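Local coordinates for delta-aminolevulinic acid dehydratase (Toxoplasma gondii ME49, PDB 3OBK), which condenses two molecules of 5-aminolevulinic acid into porphobilinogen, an early step of tetrapyrrole synthesis, at residues 101-106 with 140-145; 135-140 with 163-168; 156-161 with 185-190; 180-185 with 205-210. All blocks are in the same frame, centred on the assembly; numbering follows the deposited sequence.

In the fold
All four contacts build the side of a TIM barrel formed by strands 89-95, 130-135, 179-182 and 206-213 and the loops beyond them. Contact 1 joins two of these loops, and contact 2, its centre about 9 Å away and sharing Y140, packs the second loop on helix 158-175. Contact 3 takes the start of that helix to the loop before helix 189-199; its centre lies about 10 Å from that of contact 2. Contact 4 pairs two barrel strands, meeting contact 2 through V135 O and S183 N at 2.9 Å and contact 3 through the salt bridge of R189 NE and D184 OD1 at 2.8 Å. Contacts 2 and 4 both touch the bound porphobilinogen.

Contact 1: residues 101-106 with 140-145; sequences KSVMAE and YSSMGH
S102 meets Y140 and S142 through two backbone hydrogen bonds that make a single, isolated bridge between two loops of the TIM barrel, those following strands 89-95 and 130-135. S102 N gives its hydrogen to Y140 O at 3.1 Å (156° at the hydrogen), and S142 N returns one to S102 O. Two CA-H...O contacts flank them: K101 CA lies 3.2 Å from Y140 O, and S141 CA 3.3 Å from S102 O. Beside these bonds A105 CB rests on Y140 CB at 3.8 Å. K101 lays its CB and CG along the Y140 carbonyl, and its extended chain carries NZ to a water that also donates to S141 O. Further out, a type I turn from S141 to G144 shapes the second loop. S141 OG lies anti to the backbone N (chi1 161°), where it receives M143 N at 3.0 Å as an ST turn and gives its own hydrogen to a second water, itself a donor to V103 O.

Contact 2: residues 135-140 with 163-168; sequences VALDPY and HQLCKQ. With PBG (3-[5-(aminomethyl)-4-(carboxymethyl)-1H-pyrrol-3-yl]propanoic acid), chain L.
Q168 turns its side-chain amide to the backbone of A136 and meets both of its polar atoms. OE1 of Q168 accepts from A136 N at 2.9 Å, with 158° at the hydrogen, the donor tilted 26° from the amide carbonyl plane. NE2 of Q168 reaches back to A136 O at 3.4 Å, a weak bond, and gives a second hydrogen to a water at 3.2 Å that is also bonded to Y140 OH. The chain of Q168 is extended, with CG anti to the backbone N (chi1 -173°), which carries the amide from helix 158-175 to the end of barrel strand 130-135. Here the helix covers the strand of a TIM barrel: V135 CG1 meets L165 CD2 at 3.6 Å, and L137 CD2 touches the same methyl at 4.0 Å. Q164 adds its CB against L137, while its NE2 is bonded to M104 O. On the pocket side A136 CB lies 3.5 Å from N1 of porphobilinogen, and D138 OD1 accepts a weak bond from that amine.

Contact 3: residues 156-161 with 185-190; sequences IVNDLT and MMDGRV
N158 OD1 is gripped from two subunits: it accepts the backbone N-H of D187 at 2.8 Å (155° at the hydrogen) and a hydrogen bond from R24 of the second subunit. The D187 donor lies in the carbonyl plane, on a lone pair of OD1. At the other end of the amide, N158 ND2 gives one hydrogen to D187 O at 3.0 Å, in the amide plane and on a lone pair of the acceptor, and the other to D159 OD1 at 3.1 Å. The amide thus spans N and O of a single residue, and its three bonds within the chain fix its rotation. CG of N158 stands anti to the backbone N (chi1 -161°), which sends the amide across to the loop before helix 189-199.

Next to the amide M186 supplies the apolar part. Its chain, bent at chi2 and chi3, sets CG against T161 CG2 at 3.5 Å, while its methyl CE meets I156 CG2 at 3.7 Å. T161 OG1 turns back to V157 O at 2.7 Å within the first helical turn. The carboxylate of D187 belongs to the subunit interface, where OD2 receives R24 N of the second subunit; the D187 side chain lies about 4 Å from a bound magnesium ion. The contact thereby ties the start of helix 158-175, with V157 as its N-cap residue, to the loop between strand 179-182 and helix 189-199, where G188 is the N-cap residue.

Contact 4: residues 180-185 with 205-210; sequences VCPSDM and TSILAY. With PBG (3-[5-(aminomethyl)-4-(carboxymethyl)-1H-pyrrol-3-yl]propanoic acid), chain L.
C181 and L208 pack on one side of the strand pair, SG of C181 standing 3.7 Å from L208 CB, while V180, P182 and I207 meet on the other. There V180 CG2 faces I207 CG1, and P182 CD reaches I207 CG2 at 4.0 Å. Beyond this apolar centre comes the ring of Y210. S183 CB sits over the middle of one face, 3.7 Å from the centroid and 13° off the ring normal, a CH-pi contact, and C181 CB approaches CE1 of the ring.

The backbones run parallel, their short axes 22° apart and 4.8 Å at closest approach. V180 donates from N to S206 O and accepts at O from L208 N, both at 2.9 Å; Y210 N to P182 O, at 3.5 Å, is weak. The pairing therefore fades toward the loop that begins at S183. R189 NH2, from the following helix, is bonded to Y210 O and weakly to P182 O.

At the polar edge the hydroxyl of S183 takes the position between the backbone N and the carbonyl carbon (chi1 61°), which directs it to the ligand amine, with S183 OG and porphobilinogen N1 modelled 2.5 Å apart. D134 also bonds this hydroxyl, and K213 NZ, another partner of the ligand, reaches S183 O. Strand 179-182, helix 189-199 and strand 206-213 form a beta-alpha-beta unit of the TIM barrel, whose pocket lies, as in other barrels of this fold, at the C-terminal ends of the strands.

Contact 1: residues 101-106 with 140-145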
loop_
_atom_site.group_PDB
_atom_site.type_symbol
_atom_site.label_atom_id
_atom_site.label_comp_id
_atom_site.label_asym_id
_atom_site.label_seq_id
_atom_site.Cartn_x
_atom_site.Cartn_y
_atom_site.Cartn_z
ATOM N N LYS A 101 -0.827 -18.974 48.518
ATOM C CA LYS A 101 -0.146 -19.233 47.253
ATOM C C LYS A 101 0.240 -20.715 47.135
ATOM O O LYS A 101 0.350 -21.415 48.139
ATOM C CB LYS A 101 1.090 -18.349 47.130
ATOM C CG LYS A 101 0.802 -16.841 47.177
ATOM C CD LYS A 101 2.075 -16.036 47.080
ATOM C CE LYS A 101 1.809 -14.550 46.873
ATOM N NZ LYS A 101 3.071 -13.752 46.743
ATOM N N SER A 102 0.430 -21.190 45.916
ATOM C CA SER A 102 0.796 -22.576 45.648
ATOM C C SER A 102 1.241 -22.705 44.200
ATOM O O SER A 102 1.123 -21.760 43.421
ATOM C CB SER A 102 -0.383 -23.502 45.874
ATOM O OG SER A 102 -1.369 -23.258 44.896
ATOM N N VAL A 103 1.752 -23.880 43.841
ATOM C CA VAL A 103 2.236 -24.115 42.478
ATOM C C VAL A 103 1.072 -24.100 41.480
ATOM O O VAL A 103 1.202 -23.499 40.430
ATOM C CB VAL A 103 3.057 -25.432 42.319
ATOM C CG1 VAL A 103 3.599 -25.547 40.882
ATOM C CG2 VAL A 103 4.215 -25.484 43.294
ATOM N N MET A 104 -0.065 -24.716 41.804
ATOM C CA MET A 104 -1.220 -24.724 40.877
ATOM C C MET A 104 -1.994 -23.400 40.891
ATOM O O MET A 104 -2.810 -23.139 40.006
ATOM C CB MET A 104 -2.183 -25.877 41.185
ATOM C CG MET A 104 -1.642 -27.273 40.875
ATOM S SD MET A 104 -1.238 -27.579 39.140
ATOM C CE MET A 104 -2.829 -27.284 38.379
ATOM N N ALA A 105 -1.723 -22.583 41.907
ATOM C CA ALA A 105 -2.314 -21.272 42.054
ATOM C C ALA A 105 -3.850 -21.338 42.092
ATOM O O ALA A 105 -4.510 -20.466 41.562
ATOM C CB ALA A 105 -1.809 -20.343 40.959
ATOM N N GLU A 106 -4.397 -22.359 42.757
ATOM C CA GLU A 106 -5.865 -22.570 42.847
ATOM C C GLU A 106 -6.656 -21.490 43.598
ATOM O O GLU A 106 -7.862 -21.363 43.408
ATOM C CB GLU A 106 -6.225 -23.978 43.399
ATOM C CG GLU A 106 -5.955 -24.244 44.906
ATOM C CD GLU A 106 -4.496 -24.564 45.230
ATOM O OE1 GLU A 106 -3.690 -24.850 44.315
ATOM O OE2 GLU A 106 -4.155 -24.518 46.428
ATOM N N TYR A 140 -0.832 -15.529 42.720
ATOM C CA TYR A 140 -1.211 -16.675 43.537
ATOM C C TYR A 140 -0.187 -17.780 43.494
ATOM O O TYR A 140 -0.376 -18.801 44.122
ATOM C CB TYR A 140 -2.525 -17.236 43.019
ATOM C CG TYR A 140 -3.605 -16.193 42.935
ATOM C CD1 TYR A 140 -4.438 -15.939 44.020
ATOM C CD2 TYR A 140 -3.796 -15.452 41.769
ATOM C CE1 TYR A 140 -5.429 -15.012 43.933
ATOM C CE2 TYR A 140 -4.772 -14.510 41.693
ATOM C CZ TYR A 140 -5.580 -14.296 42.773
ATOM O OH TYR A 140 -6.556 -13.351 42.689
ATOM N N SER A 141 0.877 -17.579 42.732
ATOM C CA SER A 141 1.846 -18.627 42.485
ATOM C C SER A 141 2.988 -18.520 43.474
ATOM O O SER A 141 3.561 -17.450 43.658
ATOM C CB SER A 141 2.391 -18.532 41.059
ATOM O OG SER A 141 3.602 -19.237 40.937
ATOM N N SER A 142 3.330 -19.641 44.089
ATOM C CA SER A 142 4.454 -19.675 45.033
ATOM C C SER A 142 5.780 -19.585 44.315
ATOM O O SER A 142 6.840 -19.522 44.955
ATOM C CB SER A 142 4.410 -20.946 45.912
ATOM O OG SER A 142 4.190 -22.146 45.190
ATOM N N MET A 143 5.719 -19.607 42.983
ATOM C CA MET A 143 6.897 -19.534 42.140
ATOM C C MET A 143 7.051 -18.165 41.506
ATOM O O MET A 143 8.069 -17.893 40.888
ATOM C CB MET A 143 6.803 -20.576 41.044
ATOM C CG MET A 143 6.594 -22.001 41.563
ATOM S SD MET A 143 8.118 -22.714 42.118
ATOM C CE MET A 143 7.999 -22.549 43.887
ATOM N N GLY A 144 6.057 -17.298 41.669
ATOM C CA GLY A 144 6.071 -16.003 41.003
ATOM C C GLY A 144 6.001 -16.076 39.478
ATOM O O GLY A 144 6.514 -15.209 38.792
ATOM N N HIS A 145 5.364 -17.123 38.949
ATOM C CA HIS A 145 5.112 -17.224 37.516
ATOM C C HIS A 145 3.623 -17.133 37.161
ATOM O O HIS A 145 2.759 -17.474 37.974
ATOM C CB HIS A 145 5.729 -18.499 36.976
ATOM C CG HIS A 145 7.211 -18.435 36.893
ATOM N ND1 HIS A 145 7.864 -17.862 35.827
ATOM C CD2 HIS A 145 8.171 -18.821 37.764
ATOM C CE1 HIS A 145 9.167 -17.932 36.030
ATOM N NE2 HIS A 145 9.380 -18.495 37.206
HETATM O O HOH W 1 3.408 -14.779 43.895
HETATM O O HOH W 2 3.227 -21.285 39.376
#

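Contact 2: residues 135-140 with 163-168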
loop_
_atom_site.group_PDB
_atom_site.type_symbol
_atom_site.label_atom_id
_atom_site.label_comp_id
_atom_site.label_asym_id
_atom_site.label_seq_id
_atom_site.Cartn_x
_atom_site.Cartn_y
_atom_site.Cartn_z
ATOM N N VAL A 135 -6.014 -11.556 34.722
ATOM C CA VAL A 135 -6.026 -13.021 34.674
ATOM C C VAL A 135 -4.594 -13.491 34.461
ATOM O O VAL A 135 -3.921 -13.084 33.520
ATOM C CB VAL A 135 -6.972 -13.572 33.598
ATOM C CG1 VAL A 135 -6.812 -15.101 33.436
ATOM C CG2 VAL A 135 -8.421 -13.185 33.928
ATOM N N ALA A 136 -4.131 -14.334 35.367
ATOM C CA ALA A 136 -2.725 -14.714 35.467
ATOM C C ALA A 136 -2.518 -15.266 36.854
ATOM O O ALA A 136 -3.184 -14.850 37.818
ATOM C CB ALA A 136 -1.783 -13.543 35.215
ATOM N N LEU A 137 -1.621 -16.226 36.957
ATOM C CA LEU A 137 -1.483 -16.955 38.206
ATOM C C LEU A 137 -0.433 -16.346 39.088
ATOM O O LEU A 137 -0.260 -16.787 40.188
ATOM C CB LEU A 137 -1.123 -18.406 37.937
ATOM C CG LEU A 137 -2.097 -19.147 37.036
ATOM C CD1 LEU A 137 -1.680 -20.607 36.923
ATOM C CD2 LEU A 137 -3.517 -19.052 37.538
ATOM N N ASP A 138 0.295 -15.343 38.630
ATOM C CA ASP A 138 1.471 -14.977 39.412
ATOM C C ASP A 138 1.157 -14.410 40.770
ATOM O O ASP A 138 1.932 -14.606 41.679
ATOM C CB ASP A 138 2.527 -14.129 38.671
ATOM C CG ASP A 138 1.957 -13.046 37.797
ATOM O OD1 ASP A 138 0.952 -13.258 37.081
ATOM O OD2 ASP A 138 2.622 -11.989 37.759
ATOM N N PRO A 139 0.022 -13.723 40.932
ATOM C CA PRO A 139 -0.235 -13.232 42.280
ATOM C C PRO A 139 -0.537 -14.354 43.247
ATOM O O PRO A 139 -0.544 -14.144 44.450
ATOM C CB PRO A 139 -1.470 -12.321 42.113
ATOM C CG PRO A 139 -1.567 -11.991 40.635
ATOM C CD PRO A 139 -0.885 -13.135 39.921
ATOM N N TYR A 140 -0.832 -15.529 42.720
ATOM C CA TYR A 140 -1.211 -16.675 43.537
ATOM C C TYR A 140 -0.187 -17.780 43.494
ATOM O O TYR A 140 -0.376 -18.801 44.122
ATOM C CB TYR A 140 -2.525 -17.236 43.019
ATOM C CG TYR A 140 -3.605 -16.193 42.935
ATOM C CD1 TYR A 140 -4.438 -15.939 44.020
ATOM C CD2 TYR A 140 -3.796 -15.452 41.769
ATOM C CE1 TYR A 140 -5.429 -15.012 43.933
ATOM C CE2 TYR A 140 -4.772 -14.510 41.693
ATOM C CZ TYR A 140 -5.580 -14.296 42.773
ATOM O OH TYR A 140 -6.556 -13.351 42.689
ATOM N N HIS A 163 -6.117 -23.881 31.290
ATOM C CA HIS A 163 -7.253 -24.446 32.028
ATOM C C HIS A 163 -7.497 -23.679 33.340
ATOM O O HIS A 163 -8.643 -23.319 33.636
ATOM C CB HIS A 163 -7.012 -25.928 32.291
ATOM C CG HIS A 163 -8.216 -26.680 32.790
ATOM N ND1 HIS A 163 -9.521 -26.286 32.533
ATOM C CD2 HIS A 163 -8.302 -27.841 33.486
ATOM C CE1 HIS A 163 -10.355 -27.165 33.067
ATOM N NE2 HIS A 163 -9.641 -28.124 33.636
ATOM N N GLN A 164 -6.419 -23.412 34.090
ATOM C CA GLN A 164 -6.493 -22.601 35.309
ATOM C C GLN A 164 -7.000 -21.194 35.030
ATOM O O GLN A 164 -7.838 -20.667 35.771
ATOM C CB GLN A 164 -5.130 -22.488 36.004
ATOM C CG GLN A 164 -4.482 -23.783 36.511
ATOM C CD GLN A 164 -5.377 -24.598 37.425
ATOM O OE1 GLN A 164 -6.289 -25.249 36.964
ATOM N NE2 GLN A 164 -5.107 -24.570 38.721
ATOM N N LEU A 165 -6.495 -20.570 33.968
ATOM C CA LEU A 165 -6.914 -19.201 33.642
ATOM C C LEU A 165 -8.387 -19.135 33.239
ATOM O O LEU A 165 -9.067 -18.119 33.503
ATOM C CB LEU A 165 -6.075 -18.631 32.512
ATOM C CG LEU A 165 -4.580 -18.535 32.737
ATOM C CD1 LEU A 165 -3.902 -18.090 31.447
ATOM C CD2 LEU A 165 -4.293 -17.609 33.880
ATOM N N CYS A 166 -8.881 -20.203 32.604
ATOM C CA CYS A 166 -10.300 -20.298 32.296
ATOM C C CYS A 166 -11.127 -20.322 33.574
ATOM O O CYS A 166 -12.172 -19.659 33.655
ATOM C CB CYS A 166 -10.616 -21.502 31.422
ATOM S SG CYS A 166 -9.991 -21.317 29.709
ATOM N N LYS A 167 -10.651 -21.028 34.587
ATOM C CA LYS A 167 -11.392 -21.073 35.837
ATOM C C LYS A 167 -11.356 -19.713 36.483
ATOM O O LYS A 167 -12.369 -19.239 36.942
ATOM C CB LYS A 167 -10.824 -22.109 36.807
ATOM C CG LYS A 167 -11.060 -23.560 36.413
ATOM C CD LYS A 167 -10.218 -24.410 37.331
ATOM C CE LYS A 167 -10.421 -25.884 37.165
ATOM N NZ LYS A 167 -9.899 -26.561 38.409
ATOM N N GLN A 168 -10.180 -19.099 36.506
ATOM C CA GLN A 168 -10.006 -17.765 37.043
ATOM C C GLN A 168 -10.893 -16.758 36.368
ATOM O O GLN A 168 -11.556 -15.971 37.060
ATOM C CB GLN A 168 -8.566 -17.271 36.931
ATOM C CG GLN A 168 -8.339 -15.931 37.646
ATOM C CD GLN A 168 -6.934 -15.425 37.515
ATOM O OE1 GLN A 168 -6.189 -15.866 36.645
ATOM N NE2 GLN A 168 -6.554 -14.503 38.383
HETATM C CHA PBG L . 1.075 -10.216 36.102
HETATM C C1A PBG L . 1.209 -8.738 35.933
HETATM C C2A PBG L . 2.392 -8.005 35.967
HETATM C C3A PBG L . 2.029 -6.687 35.760
HETATM C C4A PBG L . 0.667 -6.669 35.520
HETATM N NA PBG L . 0.189 -7.913 35.657
HETATM C C5A PBG L . 3.779 -8.471 36.341
HETATM C C6A PBG L . 4.453 -9.374 35.401
HETATM O O1A PBG L . 3.722 -9.975 34.570
HETATM O O2A PBG L . 5.683 -9.583 35.504
HETATM C C7A PBG L . 2.950 -5.530 35.795
HETATM C C8A PBG L . 2.333 -4.182 35.849
HETATM C C9A PBG L . 3.195 -3.039 36.188
HETATM O O3A PBG L . 2.650 -2.034 36.635
HETATM O O4A PBG L . 4.426 -3.122 36.318
HETATM N N1 PBG L . 0.625 -10.984 34.988
HETATM O O HOH W 3 -8.327 -13.972 40.953
#

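Contact 3: residues 156-161 with 185-190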
loop_
_atom_site.group_PDB
_atom_site.type_symbol
_atom_site.label_atom_id
_atom_site.label_comp_id
_atom_site.label_asym_id
_atom_site.label_seq_id
_atom_site.Cartn_x
_atom_site.Cartn_y
_atom_site.Cartn_z
ATOM N N ILE A 156 7.081 -23.530 32.373
ATOM C CA ILE A 156 5.748 -23.005 32.562
ATOM C C ILE A 156 4.847 -23.642 31.513
ATOM O O ILE A 156 4.846 -23.229 30.371
ATOM C CB ILE A 156 5.720 -21.467 32.396
ATOM C CG1 ILE A 156 6.481 -20.782 33.560
ATOM C CG2 ILE A 156 4.275 -20.984 32.337
ATOM C CD1 ILE A 156 8.014 -20.805 33.476
ATOM N N VAL A 157 4.068 -24.634 31.911
ATOM C CA VAL A 157 3.339 -25.472 30.962
ATOM C C VAL A 157 2.094 -24.781 30.481
ATOM O O VAL A 157 1.278 -24.331 31.277
ATOM C CB VAL A 157 2.990 -26.885 31.541
ATOM C CG1 VAL A 157 4.261 -27.590 31.995
ATOM C CG2 VAL A 157 1.990 -26.809 32.662
ATOM N N ASN A 158 1.963 -24.716 29.160
ATOM C CA ASN A 158 1.001 -23.843 28.531
ATOM C C ASN A 158 -0.450 -24.204 28.762
ATOM O O ASN A 158 -1.219 -23.399 29.282
ATOM C CB ASN A 158 1.228 -23.779 27.037
ATOM C CG ASN A 158 0.570 -22.572 26.428
ATOM O OD1 ASN A 158 1.139 -21.477 26.469
ATOM N ND2 ASN A 158 -0.650 -22.743 25.894
ATOM N N ASP A 159 -0.817 -25.400 28.346
ATOM C CA ASP A 159 -2.208 -25.763 28.222
ATOM C C ASP A 159 -2.885 -25.985 29.569
ATOM O O ASP A 159 -4.058 -25.674 29.755
ATOM C CB ASP A 159 -2.314 -27.033 27.381
ATOM C CG ASP A 159 -1.796 -26.837 25.961
ATOM O OD1 ASP A 159 -1.467 -25.693 25.560
ATOM O OD2 ASP A 159 -1.731 -27.858 25.253
ATOM N N LEU A 160 -2.135 -26.522 30.511
ATOM C CA LEU A 160 -2.650 -26.758 31.833
ATOM C C LEU A 160 -2.847 -25.386 32.477
ATOM O O LEU A 160 -3.822 -25.156 33.210
ATOM C CB LEU A 160 -1.695 -27.663 32.619
ATOM C CG LEU A 160 -2.117 -27.973 34.059
ATOM C CD1 LEU A 160 -3.520 -28.634 34.086
ATOM C CD2 LEU A 160 -1.042 -28.811 34.794
ATOM N N THR A 161 -1.949 -24.457 32.151
ATOM C CA THR A 161 -2.088 -23.085 32.638
ATOM C C THR A 161 -3.336 -22.442 32.074
ATOM O O THR A 161 -4.067 -21.808 32.810
ATOM C CB THR A 161 -0.847 -22.231 32.352
ATOM O OG1 THR A 161 0.241 -22.728 33.128
ATOM C CG2 THR A 161 -1.107 -20.753 32.708
ATOM N N MET A 185 0.393 -14.374 28.813
ATOM C CA MET A 185 1.156 -14.685 27.608
ATOM C C MET A 185 1.286 -16.188 27.307
ATOM O O MET A 185 2.232 -16.641 26.633
ATOM C CB MET A 185 2.497 -13.961 27.620
ATOM C CG MET A 185 2.375 -12.447 27.464
ATOM S SD MET A 185 1.713 -11.875 25.872
ATOM C CE MET A 185 3.136 -12.066 24.822
ATOM N N MET A 186 0.308 -16.969 27.759
ATOM C CA MET A 186 0.197 -18.351 27.313
ATOM C C MET A 186 -0.334 -18.303 25.916
ATOM O O MET A 186 -1.034 -17.375 25.553
ATOM C CB MET A 186 -0.754 -19.152 28.185
ATOM C CG MET A 186 -0.283 -19.294 29.632
ATOM S SD MET A 186 1.344 -20.065 29.789
ATOM C CE MET A 186 2.516 -18.701 29.972
ATOM N N ASP A 187 0.010 -19.294 25.117
ATOM C CA ASP A 187 -0.505 -19.377 23.786
ATOM C C ASP A 187 -1.951 -19.799 23.810
ATOM O O ASP A 187 -2.319 -20.721 24.515
ATOM C CB ASP A 187 0.313 -20.367 22.979
ATOM C CG ASP A 187 1.628 -19.795 22.563
ATOM O OD1 ASP A 187 1.694 -18.560 22.417
ATOM O OD2 ASP A 187 2.603 -20.563 22.414
ATOM N N GLY A 188 -2.778 -19.106 23.046
ATOM C CA GLY A 188 -4.155 -19.549 22.847
ATOM C C GLY A 188 -5.122 -19.266 23.968
ATOM O O GLY A 188 -6.265 -19.658 23.883
ATOM N N ARG A 189 -4.706 -18.551 25.006
ATOM C CA ARG A 189 -5.625 -18.339 26.133
ATOM C C ARG A 189 -6.850 -17.500 25.773
ATOM O O ARG A 189 -7.918 -17.725 26.344
ATOM C CB ARG A 189 -4.893 -17.791 27.388
ATOM C CG ARG A 189 -4.771 -16.291 27.556
ATOM C CD ARG A 189 -3.728 -15.655 26.648
ATOM N NE ARG A 189 -3.078 -14.535 27.328
ATOM C CZ ARG A 189 -2.361 -13.589 26.730
ATOM N NH1 ARG A 189 -2.199 -13.589 25.422
ATOM N NH2 ARG A 189 -1.824 -12.608 27.454
ATOM N N VAL A 190 -6.722 -16.551 24.833
ATOM C CA VAL A 190 -7.853 -15.662 24.557
ATOM C C VAL A 190 -9.043 -16.482 24.103
ATOM O O VAL A 190 -10.127 -16.374 24.642
ATOM C CB VAL A 190 -7.562 -14.540 23.527
ATOM C CG1 VAL A 190 -8.849 -13.793 23.231
ATOM C CG2 VAL A 190 -6.466 -13.544 24.055
#

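Contact 4: residues 180-185 with 205-210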
loop_
_atom_site.group_PDB
_atom_site.type_symbol
_atom_site.label_atom_id
_atom_site.label_comp_id
_atom_site.label_asym_id
_atom_site.label_seq_id
_atom_site.Cartn_x
_atom_site.Cartn_y
_atom_site.Cartn_z
ATOM N N VAL A 180 -12.209 -9.146 31.820
ATOM C CA VAL A 180 -11.044 -9.898 32.299
ATOM C C VAL A 180 -9.870 -9.539 31.384
ATOM O O VAL A 180 -10.036 -9.366 30.180
ATOM C CB VAL A 180 -11.317 -11.421 32.379
ATOM C CG1 VAL A 180 -12.508 -11.698 33.333
ATOM C CG2 VAL A 180 -11.597 -11.997 31.015
ATOM N N CYS A 181 -8.687 -9.417 31.976
ATOM C CA CYS A 181 -7.479 -8.956 31.289
ATOM C C CYS A 181 -6.345 -9.957 31.425
ATOM O O CYS A 181 -5.558 -9.867 32.367
ATOM C CB CYS A 181 -7.055 -7.623 31.886
ATOM S SG CYS A 181 -8.433 -6.446 31.956
ATOM N N PRO A 182 -6.264 -10.929 30.498
ATOM C CA PRO A 182 -5.254 -11.952 30.660
ATOM C C PRO A 182 -3.872 -11.446 30.330
ATOM O O PRO A 182 -3.588 -11.154 29.177
ATOM C CB PRO A 182 -5.688 -13.072 29.693
ATOM C CG PRO A 182 -7.007 -12.659 29.099
ATOM C CD PRO A 182 -7.267 -11.243 29.473
ATOM N N SER A 183 -3.006 -11.398 31.337
ATOM C CA SER A 183 -1.656 -10.856 31.198
ATOM C C SER A 183 -0.595 -11.950 31.198
ATOM O O SER A 183 0.595 -11.671 31.372
ATOM C CB SER A 183 -1.379 -9.907 32.344
ATOM O OG SER A 183 -1.452 -10.603 33.572
ATOM N N ASP A 184 -1.031 -13.176 30.929
ATOM C CA ASP A 184 -0.238 -14.386 31.147
ATOM C C ASP A 184 0.741 -14.727 30.052
ATOM O O ASP A 184 1.750 -15.355 30.328
ATOM C CB ASP A 184 -1.190 -15.573 31.250
ATOM C CG ASP A 184 -2.185 -15.602 30.108
ATOM O OD1 ASP A 184 -3.082 -14.728 30.102
ATOM O OD2 ASP A 184 -2.042 -16.469 29.211
ATOM N N MET A 185 0.393 -14.374 28.813
ATOM C CA MET A 185 1.156 -14.685 27.608
ATOM C C MET A 185 1.286 -16.188 27.307
ATOM O O MET A 185 2.232 -16.641 26.633
ATOM C CB MET A 185 2.497 -13.961 27.620
ATOM C CG MET A 185 2.375 -12.447 27.464
ATOM S SD MET A 185 1.713 -11.875 25.872
ATOM C CE MET A 185 3.136 -12.066 24.822
ATOM N N THR A 205 -19.178 -10.364 29.235
ATOM C CA THR A 205 -17.906 -10.084 29.837
ATOM C C THR A 205 -16.851 -9.935 28.752
ATOM O O THR A 205 -16.682 -10.821 27.911
ATOM C CB THR A 205 -17.501 -11.215 30.789
ATOM O OG1 THR A 205 -18.500 -11.371 31.804
ATOM C CG2 THR A 205 -16.178 -10.916 31.467
ATOM N N SER A 206 -16.134 -8.821 28.789
ATOM C CA SER A 206 -15.111 -8.490 27.795
ATOM C C SER A 206 -13.749 -9.076 28.113
ATOM O O SER A 206 -13.477 -9.505 29.234
ATOM C CB SER A 206 -14.962 -6.983 27.682
ATOM O OG SER A 206 -16.194 -6.378 27.331
ATOM N N ILE A 207 -12.899 -9.110 27.094
ATOM C CA ILE A 207 -11.536 -9.577 27.239
ATOM C C ILE A 207 -10.613 -8.470 26.734
ATOM O O ILE A 207 -10.635 -8.129 25.569
ATOM C CB ILE A 207 -11.299 -10.861 26.448
ATOM C CG1 ILE A 207 -12.091 -12.019 27.058
ATOM C CG2 ILE A 207 -9.804 -11.233 26.415
ATOM C CD1 ILE A 207 -12.150 -13.274 26.182
ATOM N N LEU A 208 -9.836 -7.894 27.641
ATOM C CA LEU A 208 -8.743 -7.004 27.272
ATOM C C LEU A 208 -7.470 -7.865 27.145
ATOM O O LEU A 208 -6.883 -8.305 28.150
ATOM C CB LEU A 208 -8.604 -5.899 28.307
ATOM C CG LEU A 208 -7.432 -4.893 28.375
ATOM C CD1 LEU A 208 -6.811 -4.531 27.046
ATOM C CD2 LEU A 208 -7.925 -3.638 29.138
ATOM N N ALA A 209 -7.078 -8.152 25.907
ATOM C CA ALA A 209 -5.991 -9.109 25.675
ATOM C C ALA A 209 -4.681 -8.370 25.745
ATOM O O ALA A 209 -4.492 -7.376 25.051
ATOM C CB ALA A 209 -6.162 -9.805 24.310
ATOM N N TYR A 210 -3.776 -8.821 26.598
ATOM C CA TYR A 210 -2.395 -8.341 26.549
ATOM C C TYR A 210 -1.736 -9.098 25.406
ATOM O O TYR A 210 -1.315 -10.207 25.607
ATOM C CB TYR A 210 -1.668 -8.632 27.842
ATOM C CG TYR A 210 -2.031 -7.793 29.025
ATOM C CD1 TYR A 210 -3.182 -8.012 29.725
ATOM C CD2 TYR A 210 -1.166 -6.826 29.498
ATOM C CE1 TYR A 210 -3.501 -7.249 30.866
ATOM C CE2 TYR A 210 -1.468 -6.057 30.623
ATOM C CZ TYR A 210 -2.640 -6.269 31.310
ATOM O OH TYR A 210 -2.930 -5.508 32.450
HETATM C CHA PBG L . 1.075 -10.216 36.102
HETATM C C1A PBG L . 1.209 -8.738 35.933
HETATM C C2A PBG L . 2.392 -8.005 35.967
HETATM C C3A PBG L . 2.029 -6.687 35.760
HETATM C C4A PBG L . 0.667 -6.669 35.520
HETATM N NA PBG L . 0.189 -7.913 35.657
HETATM C C5A PBG L . 3.779 -8.471 36.341
HETATM C C6A PBG L . 4.453 -9.374 35.401
HETATM O O1A PBG L . 3.722 -9.975 34.570
HETATM O O2A PBG L . 5.683 -9.583 35.504
HETATM C C7A PBG L . 2.950 -5.530 35.795
HETATM C C8A PBG L . 2.333 -4.182 35.849
HETATM C C9A PBG L . 3.195 -3.039 36.188
HETATM O O3A PBG L . 2.650 -2.034 36.635
HETATM O O4A PBG L . 4.426 -3.122 36.318
HETATM N N1 PBG L . 0.625 -10.984 34.988
#